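Local coordinates for protein beta-methylmalyl-CoA dehydratase (PDB 4E3E) that catalyses the reversible dehydration of beta-methylmalyl-CoA to mesaconyl-CoA in the glyoxylate assimilation cycle that regenerates acetyl-CoA, at residues H22-Y36 and I63-T76. Numbering follows the deposited sequence.
Sequences HATPRTITEGDVALY and IDSLLVFHIVFGKT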
# COMPACT_ATOMS: atom_id res chain seq x y z
N HIS A 22 22.32 -14.81 2.26
CA HIS A 22 21.62 -13.65 2.70
C HIS A 22 20.53 -13.88 3.70
O HIS A 22 19.88 -14.91 3.71
CB HIS A 22 21.10 -12.86 1.51
CG HIS A 22 22.16 -12.51 0.50
ND1 HIS A 22 23.14 -11.67 0.77
CD2 HIS A 22 22.37 -12.94 -0.77
CE1 HIS A 22 23.92 -11.55 -0.28
NE2 HIS A 22 23.46 -12.32 -1.22
N ALA A 23 20.27 -12.89 4.52
CA ALA A 23 19.22 -12.95 5.50
C ALA A 23 17.82 -12.76 4.93
O ALA A 23 17.66 -12.37 3.82
CB ALA A 23 19.49 -11.93 6.57
N THR A 24 16.83 -13.01 5.76
CA THR A 24 15.48 -12.65 5.45
C THR A 24 14.82 -13.28 4.27
O THR A 24 14.43 -12.63 3.36
CB THR A 24 15.36 -11.13 5.26
OG1 THR A 24 16.29 -10.50 6.10
CG2 THR A 24 14.01 -10.66 5.57
N PRO A 25 14.66 -14.58 4.33
CA PRO A 25 13.86 -15.28 3.35
C PRO A 25 12.44 -14.75 3.38
O PRO A 25 11.95 -14.35 4.39
CB PRO A 25 13.91 -16.71 3.81
CG PRO A 25 14.24 -16.65 5.22
CD PRO A 25 15.05 -15.43 5.43
N ARG A 26 11.81 -14.68 2.23
CA ARG A 26 10.59 -13.96 2.09
C ARG A 26 9.46 -14.71 1.44
O ARG A 26 9.53 -15.00 0.29
CB ARG A 26 10.91 -12.74 1.26
CG ARG A 26 9.72 -11.90 0.92
CD ARG A 26 9.33 -11.04 2.08
NE ARG A 26 8.88 -9.74 1.65
CZ ARG A 26 7.72 -9.52 1.08
NH1 ARG A 26 6.90 -10.52 0.89
NH2 ARG A 26 7.40 -8.32 0.71
N THR A 27 8.39 -14.93 2.17
CA THR A 27 7.16 -15.50 1.62
C THR A 27 6.43 -14.41 0.85
O THR A 27 6.20 -13.32 1.39
CB THR A 27 6.25 -16.07 2.72
OG1 THR A 27 6.96 -17.09 3.42
CG2 THR A 27 4.97 -16.67 2.13
N ILE A 28 6.09 -14.70 -0.40
CA ILE A 28 5.42 -13.72 -1.25
C ILE A 28 3.93 -14.01 -1.27
O ILE A 28 3.50 -15.16 -1.51
CB ILE A 28 6.04 -13.69 -2.66
CG1 ILE A 28 7.53 -13.34 -2.57
CG2 ILE A 28 5.33 -12.65 -3.53
CD1 ILE A 28 8.26 -13.43 -3.91
N THR A 29 3.13 -12.99 -0.97
CA THR A 29 1.68 -13.21 -0.81
C THR A 29 0.86 -12.35 -1.74
O THR A 29 1.38 -11.46 -2.44
CB THR A 29 1.22 -12.87 0.62
OG1 THR A 29 1.30 -11.45 0.80
CG2 THR A 29 2.11 -13.53 1.65
N GLU A 30 -0.46 -12.56 -1.69
CA GLU A 30 -1.41 -11.76 -2.46
C GLU A 30 -1.33 -10.32 -2.03
O GLU A 30 -1.64 -9.43 -2.82
CB GLU A 30 -2.84 -12.29 -2.32
CG GLU A 30 -3.08 -13.67 -2.94
CD GLU A 30 -3.22 -13.65 -4.47
OE1 GLU A 30 -2.68 -12.72 -5.15
OE2 GLU A 30 -3.86 -14.58 -5.01
N GLY A 31 -0.90 -10.06 -0.79
CA GLY A 31 -0.71 -8.65 -0.37
C GLY A 31 0.42 -7.99 -1.13
O GLY A 31 0.36 -6.77 -1.46
N ASP A 32 1.47 -8.77 -1.40
CA ASP A 32 2.59 -8.25 -2.21
C ASP A 32 2.15 -7.98 -3.64
O ASP A 32 2.50 -6.95 -4.23
CB ASP A 32 3.78 -9.23 -2.19
CG ASP A 32 4.32 -9.44 -0.81
OD1 ASP A 32 4.67 -8.43 -0.13
OD2 ASP A 32 4.39 -10.61 -0.38
N VAL A 33 1.36 -8.90 -4.19
CA VAL A 33 0.82 -8.71 -5.53
C VAL A 33 0.03 -7.41 -5.66
O VAL A 33 0.22 -6.67 -6.62
CB VAL A 33 -0.05 -9.89 -5.93
CG1 VAL A 33 -0.79 -9.60 -7.24
CG2 VAL A 33 0.80 -11.15 -6.04
N ALA A 34 -0.86 -7.14 -4.70
CA ALA A 34 -1.72 -5.97 -4.80
C ALA A 34 -0.91 -4.69 -4.64
O ALA A 34 -1.15 -3.72 -5.36
CB ALA A 34 -2.84 -6.03 -3.76
N LEU A 35 0.06 -4.69 -3.72
CA LEU A 35 0.93 -3.54 -3.53
C LEU A 35 1.72 -3.20 -4.80
O LEU A 35 1.82 -2.02 -5.18
CB LEU A 35 1.89 -3.78 -2.36
CG LEU A 35 1.43 -3.21 -1.02
CD1 LEU A 35 2.31 -3.78 0.07
CD2 LEU A 35 1.51 -1.69 -1.01
N TYR A 36 2.30 -4.22 -5.42
CA TYR A 36 3.06 -4.08 -6.67
C TYR A 36 2.16 -3.48 -7.77
O TYR A 36 2.54 -2.53 -8.47
CB TYR A 36 3.66 -5.44 -7.10
CG TYR A 36 4.62 -5.31 -8.26
CD1 TYR A 36 5.95 -4.93 -8.05
CD2 TYR A 36 4.20 -5.51 -9.59
CE1 TYR A 36 6.84 -4.79 -9.11
CE2 TYR A 36 5.08 -5.36 -10.66
CZ TYR A 36 6.40 -4.99 -10.41
OH TYR A 36 7.29 -4.82 -11.45
N ILE A 63 3.38 -14.60 -9.68
CA ILE A 63 4.03 -13.36 -9.27
C ILE A 63 4.73 -12.71 -10.49
O ILE A 63 5.38 -13.39 -11.26
CB ILE A 63 5.07 -13.64 -8.13
CG1 ILE A 63 4.43 -14.35 -6.93
CG2 ILE A 63 5.75 -12.35 -7.67
CD1 ILE A 63 3.19 -13.67 -6.36
N ASP A 64 4.59 -11.39 -10.65
CA ASP A 64 5.30 -10.67 -11.69
C ASP A 64 6.81 -10.97 -11.61
O ASP A 64 7.42 -10.87 -10.53
CB ASP A 64 5.09 -9.16 -11.49
CG ASP A 64 5.52 -8.33 -12.70
OD1 ASP A 64 4.65 -7.67 -13.31
OD2 ASP A 64 6.74 -8.34 -13.03
N SER A 65 7.41 -11.29 -12.76
CA SER A 65 8.85 -11.59 -12.84
C SER A 65 9.69 -10.48 -12.23
O SER A 65 10.71 -10.76 -11.59
CB SER A 65 9.29 -11.79 -14.30
OG SER A 65 8.98 -13.10 -14.73
N LEU A 66 9.29 -9.23 -12.43
CA LEU A 66 10.07 -8.13 -11.85
C LEU A 66 9.89 -7.99 -10.33
O LEU A 66 10.82 -7.55 -9.64
CB LEU A 66 9.76 -6.82 -12.56
CG LEU A 66 10.21 -6.76 -14.00
CD1 LEU A 66 9.90 -5.36 -14.49
CD2 LEU A 66 11.70 -7.05 -14.11
N LEU A 67 8.71 -8.34 -9.82
CA LEU A 67 8.51 -8.42 -8.37
C LEU A 67 9.46 -9.48 -7.78
O LEU A 67 10.14 -9.22 -6.77
CB LEU A 67 7.05 -8.68 -7.99
CG LEU A 67 6.68 -8.83 -6.50
CD1 LEU A 67 7.20 -7.66 -5.65
CD2 LEU A 67 5.15 -8.99 -6.35
N VAL A 68 9.51 -10.66 -8.41
CA VAL A 68 10.50 -11.68 -8.07
C VAL A 68 11.93 -11.11 -8.12
O VAL A 68 12.72 -11.28 -7.17
CB VAL A 68 10.42 -12.91 -9.01
CG1 VAL A 68 11.60 -13.86 -8.75
CG2 VAL A 68 9.10 -13.65 -8.82
N PHE A 69 12.26 -10.42 -9.21
CA PHE A 69 13.59 -9.82 -9.34
C PHE A 69 13.96 -8.86 -8.20
O PHE A 69 15.04 -9.02 -7.59
CB PHE A 69 13.76 -9.19 -10.72
CG PHE A 69 15.07 -8.48 -10.90
CD1 PHE A 69 16.20 -9.17 -11.31
CD2 PHE A 69 15.16 -7.12 -10.66
CE1 PHE A 69 17.41 -8.52 -11.48
CE2 PHE A 69 16.37 -6.46 -10.83
CZ PHE A 69 17.50 -7.16 -11.23
N HIS A 70 13.10 -7.88 -7.91
CA HIS A 70 13.38 -6.89 -6.85
C HIS A 70 13.51 -7.48 -5.47
O HIS A 70 14.30 -7.03 -4.66
CB HIS A 70 12.33 -5.78 -6.85
CG HIS A 70 12.23 -5.05 -8.16
ND1 HIS A 70 13.33 -4.69 -8.87
CD2 HIS A 70 11.13 -4.61 -8.89
CE1 HIS A 70 12.95 -4.05 -9.99
NE2 HIS A 70 11.60 -4.00 -10.01
N ILE A 71 12.73 -8.52 -5.20
CA ILE A 71 12.85 -9.21 -3.92
C ILE A 71 14.18 -9.96 -3.78
O ILE A 71 14.86 -9.82 -2.76
CB ILE A 71 11.62 -10.10 -3.66
CG1 ILE A 71 10.41 -9.19 -3.35
CG2 ILE A 71 11.88 -11.06 -2.48
CD1 ILE A 71 9.08 -9.90 -3.32
N VAL A 72 14.55 -10.74 -4.81
CA VAL A 72 15.85 -11.44 -4.86
C VAL A 72 17.00 -10.41 -4.74
O VAL A 72 17.90 -10.55 -3.89
CB VAL A 72 15.98 -12.32 -6.12
CG1 VAL A 72 17.42 -12.79 -6.33
CG2 VAL A 72 15.06 -13.55 -6.00
N PHE A 73 16.93 -9.36 -5.56
CA PHE A 73 17.91 -8.26 -5.50
C PHE A 73 17.97 -7.62 -4.12
O PHE A 73 19.06 -7.44 -3.56
CB PHE A 73 17.59 -7.23 -6.59
CG PHE A 73 18.57 -6.07 -6.67
CD1 PHE A 73 18.54 -5.03 -5.76
CD2 PHE A 73 19.48 -6.00 -7.74
CE1 PHE A 73 19.42 -3.94 -5.88
CE2 PHE A 73 20.35 -4.92 -7.86
CZ PHE A 73 20.33 -3.88 -6.93
N GLY A 74 16.81 -7.26 -3.57
CA GLY A 74 16.75 -6.63 -2.25
C GLY A 74 17.46 -7.39 -1.14
O GLY A 74 18.15 -6.80 -0.33
N LYS A 75 17.29 -8.72 -1.10
CA LYS A 75 17.97 -9.56 -0.12
C LYS A 75 19.49 -9.43 -0.15
O LYS A 75 20.15 -9.62 0.88
CB LYS A 75 17.65 -11.05 -0.34
CG LYS A 75 16.19 -11.38 -0.46
CD LYS A 75 15.49 -11.11 0.83
CE LYS A 75 14.31 -10.19 0.64
NZ LYS A 75 13.97 -9.92 2.06
N THR A 76 20.04 -9.14 -1.33
CA THR A 76 21.50 -9.10 -1.52
C THR A 76 22.06 -7.76 -1.09
O THR A 76 23.26 -7.63 -0.81
CB THR A 76 21.93 -9.35 -2.99
OG1 THR A 76 21.71 -8.17 -3.79
CG2 THR A 76 21.21 -10.54 -3.58
O HOH W 1 18.79 -9.87 3.30
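Tyr-36 lays one face of its ring on Leu-67, whose CB sits 4.1 Å from the ring centroid in a CH-pi contact displaced toward the rim. With CG anti to the backbone N (chi1 -171°), the ring swings off helix 30-36 onto the first turn of helix 65-76, where OH comes to 3.4 Å from Leu-66 CB and the edge of His-70 meets that of the phenol. Tyr-36 OH and His-70 NE2 both hydrogen-bond Ser-255 OG. Replacing Tyr-36 by an alanine would probably uncover Leu-67 and leave Ser-255 without one of its partners. Beside the ring, Asp-64 caps helix 65-76: its OD2 takes Leu-66 N at 2.8 Å through the anti lone pair.

Further along, Ile-63 CD1 presses on Val-33 CG2 at a tight 3.5 Å and also touches Ile-28 CG2, while Ile-28 and Ile-71 meet tip to tip through their CD1 atoms. This is the hot-dog fold of the MaoC-like domain: helix 65-80 is the long helix wrapped by the antiparallel sheet, and strand 19-27, outermost in the sheet of this chain, runs past it before turning into helix 30-40; the axes of segments 30-36 and 65-76 lie 106° apart. By similarity, Ile-63, Asp-64 and Ser-65 belong to the substrate site.

At the far end, Lys-75 bends at chi2 and chi3 to bring NZ to 3.0 Å from Thr-24 O, in the carbonyl plane; Gln-226 also binds this NZ. A water bridges Ala-23 O and Lys-75 O. His-22 takes Thr-76 CA over the centre of its ring, which Asp-79 and Ser-109 hold through its two nitrogens. Arg-26, whose CG lies against Ile-71 CG2, grips Asp-32 end-on with NH1 and NH2, each reaching one oxygen from above the carboxylate plane. Asp-32 OD2 also accepts Thr-29 N at 2.8 Å, within the capping box that starts helix 30-36.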